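Local coordinates for putative peptide ABC-transport system periplasmic peptide-binding protein (Campylobacter jejuni, PDB 4OEV) that binds nickel(II) outside the cytoplasm, here together with oxalate, and probably delivers it to an ABC-type importer, at residues Lys47-Lys52 / Phe182-Val187; Met137-Leu142 / Ser151-Asn156; Gly161-Val166 / Trp487-Trp492. One frame throughout, in Å; residues are numbered along the deposited sequence.

Contact 1: Lys47-Lys52 / Phe182-Val187; sequences KPDLAK and FYLDKV
The two-residue link D49-L50, where the chain passes from strand 46-48 to strand 51-56 of another sheet, presents both side chains to Y183, which sits in the connection between strands 173-178 and 191-196. Y183 OH donates a very short hydrogen bond to D49 OD1, 2.5 Å away. This oxygen lies at the edge of the ring and close to its plane, while the carboxylate is twisted 40° from the ring. The other oxygen, D49 OD2, stands at a poor angle and makes no hydrogen bond to this hydroxyl. A tyrosine suits the place because its polar end reaches the buried acid while its ring remains an apolar surface. L50 uses that surface: its CD2 packs obliquely on the phenol, 3.5 Å from Y183 CZ, with the two side chains crossing at about a right angle. Y183 can aim at the link because its CG is tucked between its own backbone N and carbonyl carbon (chi1 60°). The methyl L184 CD1 makes a van der Waals touch, 3.9 Å from D49 OD1. The hydroxyl of Y183 is also hydrogen-bonded to S35 OG, so two groups fix it. The backbones of D49 and A51 bond to L37, and A51 packs on I65 and L67 of strand 62-67.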
ATOM      1  N   LYS A  47       6.245  13.169  13.284  1.00 46.11           N
ATOM      2  CA  LYS A  47       7.180  14.257  13.590  1.00 46.33           C
ATOM      3  C   LYS A  47       6.937  15.411  12.655  1.00 48.96           C
ATOM      4  O   LYS A  47       6.485  15.211  11.532  1.00 45.85           O
ATOM      5  CB  LYS A  47       8.645  13.828  13.449  1.00 46.64           C
ATOM      6  CG  LYS A  47       9.104  12.753  14.407  1.00 54.87           C
ATOM      7  CD  LYS A  47       9.099  13.217  15.853  1.00 57.88           C
ATOM      8  CE  LYS A  47       9.744  12.155  16.744  1.00 58.76           C
ATOM      9  NZ  LYS A  47       9.672  12.503  18.193  1.00 63.03           N
ATOM     10  N   PRO A  48       7.302  16.635  13.094  1.00 51.48           N
ATOM     11  CA  PRO A  48       7.164  17.806  12.218  1.00 49.66           C
ATOM     12  C   PRO A  48       8.037  17.675  10.981  1.00 49.38           C
ATOM     13  O   PRO A  48       9.149  17.108  11.059  1.00 50.47           O
ATOM     14  CB  PRO A  48       7.628  18.972  13.096  1.00 53.66           C
ATOM     15  CG  PRO A  48       7.541  18.473  14.481  1.00 54.99           C
ATOM     16  CD  PRO A  48       7.707  16.990  14.459  1.00 53.02           C
ATOM     17  N   ASP A  49       7.552  18.175   9.849  1.00 54.24           N
ATOM     18  CA  ASP A  49       8.399  18.215   8.669  1.00 54.91           C
ATOM     19  C   ASP A  49       8.309  19.604   8.065  1.00 56.62           C
ATOM     20  O   ASP A  49       8.980  20.502   8.541  1.00 59.79           O
ATOM     21  CB  ASP A  49       8.031  17.128   7.633  1.00 50.99           C
ATOM     22  CG  ASP A  49       9.110  17.001   6.561  1.00 50.52           C
ATOM     23  OD1 ASP A  49       9.982  17.929   6.554  1.00 50.48           O
ATOM     24  OD2 ASP A  49       9.099  16.049   5.743  1.00 46.38           O
ATOM     25  N   LEU A  50       7.466  19.829   7.064  1.00 54.86           N
ATOM     26  CA  LEU A  50       7.342  21.204   6.563  1.00 54.37           C
ATOM     27  C   LEU A  50       6.625  22.055   7.582  1.00 56.52           C
ATOM     28  O   LEU A  50       6.826  23.293   7.639  1.00 57.78           O
ATOM     29  CB  LEU A  50       6.606  21.258   5.228  1.00 55.73           C
ATOM     30  CG  LEU A  50       7.370  20.760   4.000  1.00 56.32           C
ATOM     31  CD1 LEU A  50       6.442  20.798   2.766  1.00 50.08           C
ATOM     32  CD2 LEU A  50       8.655  21.563   3.759  1.00 52.60           C
ATOM     33  N   ALA A  51       5.812  21.424   8.416  1.00 54.06           N
ATOM     34  CA  ALA A  51       5.137  22.160   9.487  1.00 57.23           C
ATOM     35  C   ALA A  51       5.938  22.053  10.792  1.00 59.59           C
ATOM     36  O   ALA A  51       6.343  20.949  11.160  1.00 58.62           O
ATOM     37  CB  ALA A  51       3.719  21.659   9.681  1.00 51.75           C
ATOM     38  N   LYS A  52       6.192  23.192  11.467  1.00 55.89           N
ATOM     39  CA  LYS A  52       6.907  23.199  12.751  1.00 56.94           C
ATOM     40  C   LYS A  52       6.076  22.662  13.931  1.00 56.41           C
ATOM     41  O   LYS A  52       6.605  21.978  14.813  1.00 56.28           O
ATOM     42  CB  LYS A  52       7.368  24.655  13.129  1.00 59.82           C
ATOM     43  CG  LYS A  52       8.344  25.338  12.166  1.00 64.25           C
ATOM     44  CD  LYS A  52       8.759  26.782  12.608  1.00 76.72           C
ATOM     45  CE  LYS A  52      10.093  27.218  11.912  1.00 67.32           C
ATOM     46  NZ  LYS A  52      10.768  28.465  12.407  1.00 71.32           N
ATOM     47  N   PHE A 182      18.350  21.365   1.228  1.00 64.68           N
ATOM     48  CA  PHE A 182      17.298  20.572   1.860  1.00 62.93           C
ATOM     49  C   PHE A 182      17.262  20.980   3.333  1.00 65.11           C
ATOM     50  O   PHE A 182      18.222  20.798   4.072  1.00 65.48           O
ATOM     51  CB  PHE A 182      17.556  19.066   1.676  1.00 60.24           C
ATOM     52  CG  PHE A 182      16.458  18.184   2.193  1.00 58.28           C
ATOM     53  CD1 PHE A 182      15.118  18.487   1.945  1.00 57.35           C
ATOM     54  CD2 PHE A 182      16.756  17.025   2.882  1.00 56.98           C
ATOM     55  CE1 PHE A 182      14.100  17.671   2.409  1.00 56.91           C
ATOM     56  CE2 PHE A 182      15.754  16.198   3.339  1.00 56.15           C
ATOM     57  CZ  PHE A 182      14.410  16.525   3.107  1.00 55.24           C
ATOM     58  N   TYR A 183      16.153  21.583   3.732  1.00 64.73           N
ATOM     59  CA  TYR A 183      15.996  22.200   5.058  1.00 64.17           C
ATOM     60  C   TYR A 183      16.207  21.180   6.194  1.00 62.58           C
ATOM     61  O   TYR A 183      16.558  21.524   7.322  1.00 61.28           O
ATOM     62  CB  TYR A 183      14.595  22.833   5.152  1.00 62.24           C
ATOM     63  CG  TYR A 183      13.516  21.767   4.960  1.00 60.12           C
ATOM     64  CD1 TYR A 183      12.933  21.118   6.044  1.00 58.74           C
ATOM     65  CD2 TYR A 183      13.124  21.384   3.680  1.00 55.45           C
ATOM     66  CE1 TYR A 183      11.964  20.124   5.847  1.00 57.32           C
ATOM     67  CE2 TYR A 183      12.144  20.405   3.479  1.00 53.40           C
ATOM     68  CZ  TYR A 183      11.576  19.779   4.559  1.00 52.36           C
ATOM     69  OH  TYR A 183      10.629  18.784   4.325  1.00 50.41           O
ATOM     70  N   LEU A 184      15.911  19.924   5.896  1.00 62.39           N
ATOM     71  CA  LEU A 184      15.826  18.896   6.924  1.00 64.38           C
ATOM     72  C   LEU A 184      17.193  18.352   7.363  1.00 67.25           C
ATOM     73  O   LEU A 184      17.396  18.047   8.544  1.00 68.31           O
ATOM     74  CB  LEU A 184      14.941  17.768   6.413  1.00 63.93           C
ATOM     75  CG  LEU A 184      14.327  16.857   7.465  1.00 62.87           C
ATOM     76  CD1 LEU A 184      13.407  17.636   8.400  1.00 61.43           C
ATOM     77  CD2 LEU A 184      13.579  15.708   6.793  1.00 59.33           C
ATOM     78  N   ASP A 185      18.101  18.193   6.394  1.00 68.08           N
ATOM     79  CA  ASP A 185      19.469  17.725   6.627  1.00 68.77           C
ATOM     80  C   ASP A 185      20.276  17.687   5.310  1.00 63.23           C
ATOM     81  O   ASP A 185      19.721  17.876   4.230  1.00 61.27           O
ATOM     82  CB  ASP A 185      19.457  16.343   7.273  1.00 71.46           C
ATOM     83  CG  ASP A 185      20.529  16.201   8.323  1.00 76.00           C
ATOM     84  OD1 ASP A 185      21.628  16.755   8.107  1.00 76.91           O
ATOM     85  OD2 ASP A 185      20.270  15.559   9.364  1.00 77.49           O
ATOM     86  N   LYS A 186      21.573  17.419   5.374  1.00 60.25           N
ATOM     87  CA  LYS A 186      22.320  17.313   4.129  1.00 62.61           C
ATOM     88  C   LYS A 186      22.113  15.919   3.543  1.00 62.33           C
ATOM     89  O   LYS A 186      22.216  14.922   4.258  1.00 65.74           O
ATOM     90  CB  LYS A 186      23.825  17.583   4.329  1.00 65.90           C
ATOM     91  CG  LYS A 186      24.108  18.988   4.793  1.00 71.51           C
ATOM     92  CD  LYS A 186      23.466  19.978   3.818  1.00 73.55           C
ATOM     93  CE  LYS A 186      23.901  21.409   4.094  1.00 76.60           C
ATOM     94  NZ  LYS A 186      25.384  21.422   4.122  1.00 79.37           N
ATOM     95  N   VAL A 187      21.833  15.860   2.241  1.00 59.70           N
ATOM     96  CA  VAL A 187      21.675  14.591   1.524  1.00 54.69           C
ATOM     97  C   VAL A 187      23.097  14.022   1.282  1.00 55.48           C
ATOM     98  O   VAL A 187      23.994  14.739   0.809  1.00 57.20           O
ATOM     99  CB  VAL A 187      20.927  14.803   0.197  1.00 54.21           C
ATOM    100  CG1 VAL A 187      20.482  13.482  -0.382  1.00 56.64           C
ATOM    101  CG2 VAL A 187      19.685  15.715   0.412  1.00 56.15           C
TER

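Contact 2: Met137-Leu142 / Ser151-Asn156; sequences MLPKHL and SSFNQN
The nearest CA atoms, L142 CA and F153 CA, are 8.2 Å apart, so the first turn of helix 140-143 and the 3-10 turn 152-155 meet through side chains alone. F153 spans the gap. With CG trans to its backbone N (chi1 -179°), it sends the ring straight out of the turn to meet P139, which approaches from the opposite direction. F153 CE2 lies 3.7 Å from P139 CG and F153 CZ 3.8 Å from P139 CD, an oblique meeting of proline ring and phenyl. L142 CD1 comes to the rim of the phenyl near its plane, 4.3 Å from F153 CE2, and L138 CD2 is equally far from F153 CE1. Three aliphatic groups thus gather round one aromatic side chain, and the contact is purely van der Waals, as suits a phenylalanine among proline and leucines. The site is a helix start: P139 holds the N-cap position, where its missing amide hydrogen costs nothing, and its carbonyl takes the bond from L142 N. The facing turn is stiffened from within. S151 OG accepts from F153 N at 3.3 Å, making an ST turn, and is also hydrogen-bonded to E146. S152 O receives Q155 N and N156 ND2 from opposite faces of its carbonyl plane, the asparagine bond being 3.0 Å long from ND2 to O and nearly straight at 174°. N154 is tied to N19 and L148 through its amide, while L143, next along the helix, also packs on F153.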
ATOM      1  N   MET A 137       3.661  18.315  -0.435  1.00 45.11           N
ATOM      2  CA  MET A 137       2.994  19.576  -0.811  1.00 48.05           C
ATOM      3  C   MET A 137       3.353  19.921  -2.277  1.00 47.21           C
ATOM      4  O   MET A 137       4.417  19.521  -2.788  1.00 47.23           O
ATOM      5  CB  MET A 137       3.374  20.701   0.160  1.00 52.73           C
ATOM      6  CG  MET A 137       2.864  20.520   1.606  1.00 47.80           C
ATOM      7  SD  MET A 137       1.065  20.611   1.757  1.00 47.20           S
ATOM      8  CE  MET A 137       0.741  18.826   1.654  1.00 53.55           C
ATOM      9  N   LEU A 138       2.414  20.538  -2.974  1.00 47.71           N
ATOM     10  CA  LEU A 138       2.582  20.943  -4.370  1.00 51.94           C
ATOM     11  C   LEU A 138       2.916  22.443  -4.467  1.00 52.41           C
ATOM     12  O   LEU A 138       2.511  23.207  -3.597  1.00 51.78           O
ATOM     13  CB  LEU A 138       1.312  20.712  -5.172  1.00 47.85           C
ATOM     14  CG  LEU A 138       0.873  19.247  -5.286  1.00 45.65           C
ATOM     15  CD1 LEU A 138      -0.537  19.220  -5.831  1.00 45.22           C
ATOM     16  CD2 LEU A 138       1.837  18.570  -6.206  1.00 45.33           C
ATOM     17  N   PRO A 139       3.606  22.846  -5.548  1.00 52.08           N
ATOM     18  CA  PRO A 139       3.940  24.262  -5.755  1.00 55.46           C
ATOM     19  C   PRO A 139       2.870  25.045  -6.497  1.00 55.37           C
ATOM     20  O   PRO A 139       2.706  24.925  -7.714  1.00 55.50           O
ATOM     21  CB  PRO A 139       5.237  24.190  -6.566  1.00 55.25           C
ATOM     22  CG  PRO A 139       5.170  22.886  -7.308  1.00 53.45           C
ATOM     23  CD  PRO A 139       4.393  21.961  -6.434  1.00 51.39           C
ATOM     24  N   LYS A 140       2.165  25.873  -5.738  1.00 56.17           N
ATOM     25  CA  LYS A 140       1.163  26.778  -6.306  1.00 57.38           C
ATOM     26  C   LYS A 140       1.700  27.563  -7.493  1.00 60.89           C
ATOM     27  O   LYS A 140       1.062  27.616  -8.538  1.00 59.49           O
ATOM     28  CB  LYS A 140       0.654  27.719  -5.230  1.00 58.45           C
ATOM     29  CG  LYS A 140      -0.333  28.774  -5.716  1.00 60.01           C
ATOM     30  CD  LYS A 140      -0.999  29.416  -4.536  1.00 60.61           C
ATOM     31  CE  LYS A 140      -2.058  30.441  -4.942  1.00 65.06           C
ATOM     32  NZ  LYS A 140      -1.415  31.685  -5.437  1.00 68.42           N
ATOM     33  N   HIS A 141       2.908  28.119  -7.365  1.00 60.70           N
ATOM     34  CA  HIS A 141       3.408  29.033  -8.393  1.00 62.88           C
ATOM     35  C   HIS A 141       3.657  28.370  -9.743  1.00 62.43           C
ATOM     36  O   HIS A 141       3.848  29.093 -10.741  1.00 64.25           O
ATOM     37  CB  HIS A 141       4.707  29.734  -7.921  1.00 64.57           C
ATOM     38  CG  HIS A 141       5.890  28.825  -7.851  1.00 63.61           C
ATOM     39  ND1 HIS A 141       6.240  28.156  -6.699  1.00 63.38           N
ATOM     40  CD2 HIS A 141       6.804  28.467  -8.786  1.00 63.91           C
ATOM     41  CE1 HIS A 141       7.320  27.421  -6.927  1.00 63.81           C
ATOM     42  NE2 HIS A 141       7.679  27.586  -8.189  1.00 62.72           N
ATOM     43  N   LEU A 142       3.724  27.028  -9.757  1.00 60.21           N
ATOM     44  CA  LEU A 142       3.906  26.233 -10.985  1.00 59.56           C
ATOM     45  C   LEU A 142       2.631  25.513 -11.507  1.00 62.95           C
ATOM     46  O   LEU A 142       2.546  25.209 -12.694  1.00 61.59           O
ATOM     47  CB  LEU A 142       4.976  25.138 -10.781  1.00 58.25           C
ATOM     48  CG  LEU A 142       6.405  25.648 -10.500  1.00 59.76           C
ATOM     49  CD1 LEU A 142       7.302  24.521 -10.022  1.00 58.28           C
ATOM     50  CD2 LEU A 142       7.014  26.325 -11.727  1.00 61.86           C
ATOM     51  N   SER A 151      -0.615  17.685 -16.615  1.00 53.52           N
ATOM     52  CA  SER A 151       0.476  18.692 -16.685  1.00 54.18           C
ATOM     53  C   SER A 151       1.819  18.027 -16.954  1.00 55.19           C
ATOM     54  O   SER A 151       2.048  16.906 -16.494  1.00 51.07           O
ATOM     55  CB  SER A 151       0.554  19.482 -15.381  1.00 53.49           C
ATOM     56  OG  SER A 151       1.581  20.477 -15.406  1.00 55.99           O
ATOM     57  N   SER A 152       2.697  18.713 -17.692  1.00 62.37           N
ATOM     58  CA  SER A 152       4.023  18.165 -17.979  1.00 62.77           C
ATOM     59  C   SER A 152       4.870  18.156 -16.708  1.00 59.15           C
ATOM     60  O   SER A 152       5.857  17.410 -16.610  1.00 56.93           O
ATOM     61  CB  SER A 152       4.699  18.941 -19.101  1.00 64.17           C
ATOM     62  OG  SER A 152       4.840  20.322 -18.788  1.00 67.08           O
ATOM     63  N   PHE A 153       4.427  18.940 -15.725  1.00 55.43           N
ATOM     64  CA  PHE A 153       4.927  18.845 -14.353  1.00 54.89           C
ATOM     65  C   PHE A 153       5.073  17.427 -13.859  1.00 53.05           C
ATOM     66  O   PHE A 153       6.067  17.094 -13.215  1.00 51.93           O
ATOM     67  CB  PHE A 153       3.969  19.545 -13.408  1.00 56.33           C
ATOM     68  CG  PHE A 153       4.402  19.539 -11.966  1.00 54.54           C
ATOM     69  CD1 PHE A 153       3.957  18.571 -11.081  1.00 51.66           C
ATOM     70  CD2 PHE A 153       5.222  20.563 -11.486  1.00 55.29           C
ATOM     71  CE1 PHE A 153       4.349  18.589  -9.756  1.00 50.55           C
ATOM     72  CE2 PHE A 153       5.614  20.592 -10.166  1.00 54.41           C
ATOM     73  CZ  PHE A 153       5.178  19.615  -9.294  1.00 50.18           C
ATOM     74  N   ASN A 154       4.065  16.592 -14.142  1.00 47.90           N
ATOM     75  CA  ASN A 154       4.035  15.254 -13.603  1.00 51.59           C
ATOM     76  C   ASN A 154       5.211  14.415 -14.065  1.00 51.29           C
ATOM     77  O   ASN A 154       5.505  13.391 -13.463  1.00 51.47           O
ATOM     78  CB  ASN A 154       2.708  14.552 -13.956  1.00 50.68           C
ATOM     79  CG  ASN A 154       1.515  15.252 -13.360  1.00 51.93           C
ATOM     80  OD1 ASN A 154       1.642  15.938 -12.354  1.00 53.87           O
ATOM     81  ND2 ASN A 154       0.341  15.083 -13.974  1.00 53.29           N
ATOM     82  N   GLN A 155       5.870  14.822 -15.145  1.00 52.51           N
ATOM     83  CA  GLN A 155       7.078  14.114 -15.575  1.00 52.90           C
ATOM     84  C   GLN A 155       8.328  14.985 -15.392  1.00 53.86           C
ATOM     85  O   GLN A 155       9.411  14.582 -15.781  1.00 57.06           O
ATOM     86  CB  GLN A 155       6.955  13.667 -17.034  1.00 55.66           C
ATOM     87  CG  GLN A 155       5.869  12.603 -17.305  1.00 54.78           C
ATOM     88  CD  GLN A 155       4.462  13.192 -17.308  1.00 56.47           C
ATOM     89  OE1 GLN A 155       4.244  14.302 -17.789  1.00 58.77           O
ATOM     90  NE2 GLN A 155       3.508  12.450 -16.773  1.00 55.51           N
ATOM     91  N   ASN A 156       8.158  16.176 -14.814  1.00 52.11           N
ATOM     92  CA  ASN A 156       9.263  17.110 -14.490  1.00 52.29           C
ATOM     93  C   ASN A 156       9.006  17.748 -13.130  1.00 51.94           C
ATOM     94  O   ASN A 156       8.975  18.974 -13.025  1.00 54.14           O
ATOM     95  CB  ASN A 156       9.373  18.218 -15.540  1.00 63.52           C
ATOM     96  CG  ASN A 156       9.726  17.699 -16.915  1.00 66.18           C
ATOM     97  OD1 ASN A 156      10.893  17.721 -17.318  1.00 69.03           O
ATOM     98  ND2 ASN A 156       8.717  17.218 -17.647  1.00 66.03           N
TER

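Contact 3: Gly161-Val166 / Trp487-Trp492; sequences GPYKFV and WNVYEW
P162 and Y490 make the closest apolar approach, with P162 CB 3.9 Å from Y490 CB and P162 CG 4.0 Å from Y490 CD2. The compact proline lets the root of the tyrosine come close; Y490 CG, lodged between its backbone N and carbonyl carbon (chi1 52°), sets the tyrosine ring running obliquely past the proline. Next to them, Y163 CE2 touches V489 CG1 at 4.1 Å, and Y163 CE2 also lies 4.4 Å from Y490 CB. V489, branched and wholly apolar, meets the phenol obliquely. This packing sets the short 3-10 turn 489-491, close to the chain's C-terminus, against the beginning of strand 163-169, an outer strand of a four-stranded mixed sheet. V489 and W492 also lean on L7 and I9 of strand 6-11, the other outer strand. Toward the phenol's end the contact loosens and becomes wet. The main partner of Y163 OH is T189 O, with a water as a second, donating to Y163 OH at 2.7 Å. That water also lies within bonding distance of V489 O and W492 O, but has too few protons for every acceptor at once. Within the turn, W492 NE1 donates to N488 OD1 from above the carbonyl plane, and N488 ND2 donates to E491 OE1, which also salt-bridges K474.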
ATOM      1  N   GLY A 161      11.410  18.112  -1.485  1.00 51.03           N
ATOM      2  CA  GLY A 161      12.056  16.904  -0.949  1.00 48.95           C
ATOM      3  C   GLY A 161      13.597  16.854  -0.982  1.00 50.11           C
ATOM      4  O   GLY A 161      14.240  17.842  -1.360  1.00 51.82           O
ATOM      5  N   PRO A 162      14.207  15.728  -0.509  1.00 49.29           N
ATOM      6  CA  PRO A 162      15.690  15.621  -0.463  1.00 50.40           C
ATOM      7  C   PRO A 162      16.372  15.474  -1.826  1.00 50.94           C
ATOM      8  O   PRO A 162      17.588  15.662  -1.969  1.00 55.67           O
ATOM      9  CB  PRO A 162      15.936  14.358   0.370  1.00 49.19           C
ATOM     10  CG  PRO A 162      14.620  13.487   0.178  1.00 47.18           C
ATOM     11  CD  PRO A 162      13.543  14.602   0.181  1.00 56.51           C
ATOM     12  N   TYR A 163      15.593  15.151  -2.837  1.00 51.10           N
ATOM     13  CA  TYR A 163      16.157  14.847  -4.136  1.00 53.16           C
ATOM     14  C   TYR A 163      15.486  15.604  -5.276  1.00 55.95           C
ATOM     15  O   TYR A 163      14.250  15.627  -5.392  1.00 58.03           O
ATOM     16  CB  TYR A 163      16.079  13.334  -4.385  1.00 51.88           C
ATOM     17  CG  TYR A 163      17.234  12.604  -3.746  1.00 54.21           C
ATOM     18  CD1 TYR A 163      18.486  12.633  -4.348  1.00 55.94           C
ATOM     19  CD2 TYR A 163      17.095  11.901  -2.548  1.00 50.39           C
ATOM     20  CE1 TYR A 163      19.571  11.996  -3.787  1.00 54.58           C
ATOM     21  CE2 TYR A 163      18.209  11.252  -1.966  1.00 49.17           C
ATOM     22  CZ  TYR A 163      19.437  11.311  -2.607  1.00 51.95           C
ATOM     23  OH  TYR A 163      20.592  10.714  -2.103  1.00 56.75           O
ATOM     24  N   LYS A 164      16.308  16.158  -6.157  1.00 56.86           N
ATOM     25  CA  LYS A 164      15.829  16.929  -7.298  1.00 57.38           C
ATOM     26  C   LYS A 164      15.730  15.985  -8.476  1.00 56.43           C
ATOM     27  O   LYS A 164      16.601  15.116  -8.642  1.00 52.71           O
ATOM     28  CB  LYS A 164      16.774  18.123  -7.618  1.00 56.84           C
ATOM     29  CG  LYS A 164      16.824  19.227  -6.578  1.00 57.19           C
ATOM     30  CD  LYS A 164      17.788  20.378  -7.014  1.00 59.50           C
ATOM     31  CE  LYS A 164      17.628  21.629  -6.141  1.00 66.59           C
ATOM     32  NZ  LYS A 164      18.443  22.816  -6.599  1.00 63.25           N
ATOM     33  N   PHE A 165      14.652  16.117  -9.257  1.00 54.39           N
ATOM     34  CA  PHE A 165      14.440  15.294 -10.459  1.00 53.46           C
ATOM     35  C   PHE A 165      15.459  15.660 -11.545  1.00 56.00           C
ATOM     36  O   PHE A 165      15.643  16.843 -11.846  1.00 55.51           O
ATOM     37  CB  PHE A 165      12.999  15.464 -10.995  1.00 51.17           C
ATOM     38  CG  PHE A 165      12.757  14.791 -12.322  1.00 54.26           C
ATOM     39  CD1 PHE A 165      12.396  13.452 -12.384  1.00 54.07           C
ATOM     40  CD2 PHE A 165      12.883  15.499 -13.511  1.00 55.43           C
ATOM     41  CE1 PHE A 165      12.176  12.837 -13.610  1.00 55.22           C
ATOM     42  CE2 PHE A 165      12.667  14.887 -14.737  1.00 54.73           C
ATOM     43  CZ  PHE A 165      12.323  13.561 -14.784  1.00 56.11           C
ATOM     44  N   VAL A 166      16.120  14.659 -12.125  1.00 54.60           N
ATOM     45  CA  VAL A 166      17.061  14.874 -13.235  1.00 58.04           C
ATOM     46  C   VAL A 166      16.546  14.391 -14.596  1.00 57.95           C
ATOM     47  O   VAL A 166      16.449  15.164 -15.537  1.00 59.11           O
ATOM     48  CB  VAL A 166      18.410  14.188 -12.990  1.00 58.68           C
ATOM     49  CG1 VAL A 166      19.299  14.426 -14.177  1.00 60.69           C
ATOM     50  CG2 VAL A 166      19.056  14.717 -11.730  1.00 58.49           C
ATOM     51  N   TRP A 487      12.885   5.078   3.172  1.00 39.86           N
ATOM     52  CA  TRP A 487      12.341   6.267   3.859  1.00 39.87           C
ATOM     53  C   TRP A 487      13.472   7.185   4.329  1.00 42.68           C
ATOM     54  O   TRP A 487      13.253   8.386   4.422  1.00 42.13           O
ATOM     55  CB  TRP A 487      11.471   5.892   5.065  1.00 38.43           C
ATOM     56  CG  TRP A 487      12.295   5.347   6.200  1.00 39.93           C
ATOM     57  CD1 TRP A 487      12.751   4.037   6.332  1.00 40.96           C
ATOM     58  CD2 TRP A 487      12.812   6.068   7.334  1.00 42.81           C
ATOM     59  NE1 TRP A 487      13.512   3.925   7.494  1.00 41.99           N
ATOM     60  CE2 TRP A 487      13.566   5.152   8.114  1.00 43.12           C
ATOM     61  CE3 TRP A 487      12.706   7.400   7.772  1.00 41.51           C
ATOM     62  CZ2 TRP A 487      14.204   5.532   9.318  1.00 44.81           C
ATOM     63  CZ3 TRP A 487      13.355   7.776   8.971  1.00 45.16           C
ATOM     64  CH2 TRP A 487      14.084   6.844   9.723  1.00 47.00           C
ATOM     65  N   ASN A 488      14.666   6.641   4.634  1.00 42.53           N
ATOM     66  CA  ASN A 488      15.771   7.512   5.078  1.00 43.87           C
ATOM     67  C   ASN A 488      16.938   7.470   4.105  1.00 45.61           C
ATOM     68  O   ASN A 488      18.123   7.605   4.491  1.00 45.15           O
ATOM     69  CB  ASN A 488      16.242   7.175   6.510  1.00 44.59           C
ATOM     70  CG  ASN A 488      17.226   6.019   6.574  1.00 46.89           C
ATOM     71  OD1 ASN A 488      16.984   4.929   6.032  1.00 46.35           O
ATOM     72  ND2 ASN A 488      18.361   6.257   7.232  1.00 48.62           N
ATOM     73  N   VAL A 489      16.612   7.291   2.829  1.00 45.48           N
ATOM     74  CA  VAL A 489      17.648   7.129   1.812  1.00 46.38           C
ATOM     75  C   VAL A 489      18.634   8.317   1.784  1.00 46.15           C
ATOM     76  O   VAL A 489      19.806   8.138   1.469  1.00 44.52           O
ATOM     77  CB  VAL A 489      17.038   6.933   0.411  1.00 45.01           C
ATOM     78  CG1 VAL A 489      16.275   8.180  -0.010  1.00 46.44           C
ATOM     79  CG2 VAL A 489      18.140   6.585  -0.591  1.00 48.47           C
ATOM     80  N   TYR A 490      18.191   9.511   2.178  1.00 50.12           N
ATOM     81  CA  TYR A 490      19.100  10.646   2.190  1.00 48.82           C
ATOM     82  C   TYR A 490      20.205  10.531   3.253  1.00 50.77           C
ATOM     83  O   TYR A 490      21.069  11.408   3.344  1.00 53.83           O
ATOM     84  CB  TYR A 490      18.322  11.982   2.396  1.00 51.65           C
ATOM     85  CG  TYR A 490      17.369  12.024   3.590  1.00 50.43           C
ATOM     86  CD1 TYR A 490      17.817  12.394   4.851  1.00 53.06           C
ATOM     87  CD2 TYR A 490      16.020  11.680   3.444  1.00 51.76           C
ATOM     88  CE1 TYR A 490      16.958  12.441   5.938  1.00 56.23           C
ATOM     89  CE2 TYR A 490      15.146  11.727   4.520  1.00 52.14           C
ATOM     90  CZ  TYR A 490      15.621  12.105   5.762  1.00 57.81           C
ATOM     91  OH  TYR A 490      14.765  12.143   6.841  1.00 61.06           O
ATOM     92  N   GLU A 491      20.146   9.513   4.099  1.00 49.91           N
ATOM     93  CA  GLU A 491      21.207   9.277   5.075  1.00 51.27           C
ATOM     94  C   GLU A 491      22.113   8.140   4.601  1.00 51.04           C
ATOM     95  O   GLU A 491      23.111   7.838   5.256  1.00 50.54           O
ATOM     96  CB  GLU A 491      20.624   8.946   6.454  1.00 50.42           C
ATOM     97  CG  GLU A 491      19.684  10.005   6.983  1.00 54.57           C
ATOM     98  CD  GLU A 491      19.223   9.733   8.409  1.00 58.89           C
ATOM     99  OE1 GLU A 491      18.955   8.562   8.737  1.00 56.12           O
ATOM    100  OE2 GLU A 491      19.100  10.685   9.208  1.00 62.03           O
ATOM    101  N   TRP A 492      21.768   7.508   3.476  1.00 48.30           N
ATOM    102  CA  TRP A 492      22.562   6.353   3.003  1.00 48.00           C
ATOM    103  C   TRP A 492      23.815   6.835   2.301  1.00 49.66           C
ATOM    104  O   TRP A 492      23.782   7.874   1.643  1.00 53.55           O
ATOM    105  CB  TRP A 492      21.774   5.465   2.032  1.00 45.23           C
ATOM    106  CG  TRP A 492      20.510   4.844   2.537  1.00 46.47           C
ATOM    107  CD1 TRP A 492      19.865   5.114   3.704  1.00 47.46           C
ATOM    108  CD2 TRP A 492      19.737   3.812   1.883  1.00 46.37           C
ATOM    109  NE1 TRP A 492      18.725   4.335   3.808  1.00 46.86           N
ATOM    110  CE2 TRP A 492      18.634   3.527   2.708  1.00 45.27           C
ATOM    111  CE3 TRP A 492      19.885   3.098   0.683  1.00 47.59           C
ATOM    112  CZ2 TRP A 492      17.661   2.570   2.367  1.00 42.92           C
ATOM    113  CZ3 TRP A 492      18.926   2.147   0.345  1.00 46.07           C
ATOM    114  CH2 TRP A 492      17.826   1.896   1.187  1.00 42.50           C
TER
HETATM  115  O   HOH W   1      22.112   9.877   0.018  1.00 40.46           O

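In the fold
Contacts 1 and 3 are neighbours, their centres about 12 Å apart; contact 2 lies about 20 Å from contact 1 and 18 Å from contact 3. The four-stranded sheet joins the nearer pair: residues 161-166 lead into its strand 163-169, the loop holding residues 182-187 connects two of its other strands, 173-178 and 191-196, and F182 packs on P162. Contact 2 reaches the others through L50 on M137 and through Q155 beside F165. Along the chain, both segments of contact 2 fall between the two of contact 1, whereas contacts 1 and 3 interleave. Contact 3 brings the C-terminal residues back to the sheet containing strand 6-11, consistent with one lobe being built from both chain ends.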